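Local coordinates for periplasmic binding protein (Thermotoga lettingae TMO, PDB 4RY8) that binds 5-methylthioribose in the cleft between its two lobes, probably as the solute-binding component of a sugar transporter, at residues 215-220 and 244-249. Sequence-based numbering, arbitrary orientation.
Sequences AIMQAG and NSPWVA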
# COMPACT_ATOMS: atom_id res chain seq x y z
N ALA C 215 -18.74 -7.73 -21.82
CA ALA C 215 -18.52 -9.05 -22.41
C ALA C 215 -19.14 -10.15 -21.55
O ALA C 215 -19.84 -11.03 -22.04
CB ALA C 215 -17.03 -9.29 -22.60
N ILE C 216 -18.88 -10.07 -20.25
CA ILE C 216 -19.41 -11.01 -19.24
C ILE C 216 -20.95 -11.02 -19.22
O ILE C 216 -21.60 -12.08 -19.21
CB ILE C 216 -18.85 -10.70 -17.83
CG1 ILE C 216 -17.38 -11.10 -17.78
CG2 ILE C 216 -19.63 -11.47 -16.76
CD1 ILE C 216 -16.60 -10.41 -16.71
N MET C 217 -21.55 -9.84 -19.24
CA MET C 217 -22.99 -9.78 -19.12
C MET C 217 -23.63 -10.28 -20.41
O MET C 217 -24.62 -11.00 -20.37
CB MET C 217 -23.43 -8.38 -18.74
CG MET C 217 -22.93 -7.99 -17.35
SD MET C 217 -23.52 -6.38 -16.80
CE MET C 217 -23.11 -5.32 -18.17
N GLN C 218 -23.05 -9.93 -21.56
CA GLN C 218 -23.62 -10.37 -22.82
C GLN C 218 -23.60 -11.90 -22.90
O GLN C 218 -24.55 -12.50 -23.37
CB GLN C 218 -22.86 -9.77 -24.00
CG GLN C 218 -23.36 -10.33 -25.33
CD GLN C 218 -22.67 -9.75 -26.53
OE1 GLN C 218 -22.17 -8.63 -26.49
NE2 GLN C 218 -22.65 -10.50 -27.62
N ALA C 219 -22.51 -12.51 -22.44
CA ALA C 219 -22.41 -13.96 -22.43
C ALA C 219 -23.33 -14.61 -21.40
O ALA C 219 -23.56 -15.80 -21.48
CB ALA C 219 -20.99 -14.41 -22.22
N GLY C 220 -23.88 -13.83 -20.47
CA GLY C 220 -24.83 -14.35 -19.48
C GLY C 220 -24.10 -14.96 -18.29
O GLY C 220 -24.70 -15.70 -17.52
N ASN C 244 -27.12 -8.22 -10.56
CA ASN C 244 -26.27 -9.29 -11.00
C ASN C 244 -24.93 -8.81 -11.57
O ASN C 244 -24.22 -9.63 -12.12
CB ASN C 244 -26.95 -10.17 -12.06
CG ASN C 244 -28.29 -10.70 -11.60
OD1 ASN C 244 -29.26 -9.96 -11.48
ND2 ASN C 244 -28.36 -12.01 -11.34
N SER C 245 -24.59 -7.52 -11.44
CA SER C 245 -23.28 -7.06 -11.93
C SER C 245 -22.16 -7.93 -11.38
O SER C 245 -22.10 -8.20 -10.20
CB SER C 245 -23.01 -5.60 -11.54
OG SER C 245 -21.72 -5.21 -12.02
N PRO C 246 -21.23 -8.37 -12.24
CA PRO C 246 -20.03 -9.02 -11.73
C PRO C 246 -18.97 -8.01 -11.23
O PRO C 246 -17.93 -8.43 -10.73
CB PRO C 246 -19.50 -9.76 -12.95
CG PRO C 246 -19.87 -8.85 -14.09
CD PRO C 246 -21.25 -8.30 -13.70
N TRP C 247 -19.24 -6.71 -11.36
CA TRP C 247 -18.24 -5.71 -11.00
C TRP C 247 -18.27 -5.45 -9.50
O TRP C 247 -19.15 -4.73 -9.01
CB TRP C 247 -18.48 -4.44 -11.80
CG TRP C 247 -17.28 -3.47 -11.87
CD1 TRP C 247 -16.16 -3.48 -11.11
CD2 TRP C 247 -17.18 -2.35 -12.73
NE1 TRP C 247 -15.33 -2.44 -11.48
CE2 TRP C 247 -15.94 -1.74 -12.49
CE3 TRP C 247 -18.01 -1.82 -13.73
CZ2 TRP C 247 -15.54 -0.60 -13.15
CZ3 TRP C 247 -17.58 -0.70 -14.43
CH2 TRP C 247 -16.37 -0.11 -14.13
N VAL C 248 -17.33 -6.02 -8.75
CA VAL C 248 -17.48 -6.01 -7.26
C VAL C 248 -16.70 -4.94 -6.48
O VAL C 248 -17.12 -4.53 -5.40
CB VAL C 248 -17.26 -7.41 -6.63
CG1 VAL C 248 -18.32 -8.39 -7.15
CG2 VAL C 248 -15.91 -7.94 -6.91
N ALA C 249 -15.60 -4.45 -7.03
CA ALA C 249 -14.82 -3.42 -6.41
C ALA C 249 -13.95 -2.68 -7.43
O ALA C 249 -13.55 -3.25 -8.46
CB ALA C 249 -13.93 -4.01 -5.32
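The pyrrolidine ring of P246 rests against two successive side chains of the last helical turn before G220, a compact example of how a proline ahead of a strand can pack on a neighbouring helix. I216 makes the closest approach: its CG2 methyl lies 3.7 Å from P246 CG, and the two side chains run antiparallel as they pass. M217 meets the next ring atom, its CG standing 4.0 Å from P246 CD as the methylene chain crosses the ring at about a right angle. The branching of I216 explains the first touch, since CG2 lies anti to the backbone N (CG1 sits at chi1 -72°) and is thereby directed at the ring. The interface is small, 133 Å² summed over both sides, and the two side-chain contacts that make it are both apolar.

Behind each surface the backbone is held locally. On the strand side, S245 OG accepts from the backbone N of W247 at 3.0 Å in an ST turn that spans the proline; the same hydroxyl is also hydrogen-bonded to M239 O. On the helix side, G220 ends the helix in a Schellman motif: its N lies 2.9 Å from M217 O and is more weakly bonded to I216 O, and its positive phi (85°), a conformation glycine favours, carries the chain out of the helix.

The contact joins the C-terminal end of helix 206-219 to the entrance of strand 247-252 in the lobe built on the mixed sheet. V213 of that helix also touches P246, while I216 reaches M188 of helix 180-194. Backbone bonds from P246 and V248 to V227 tie the incoming chain to the adjacent parallel strand 226-230.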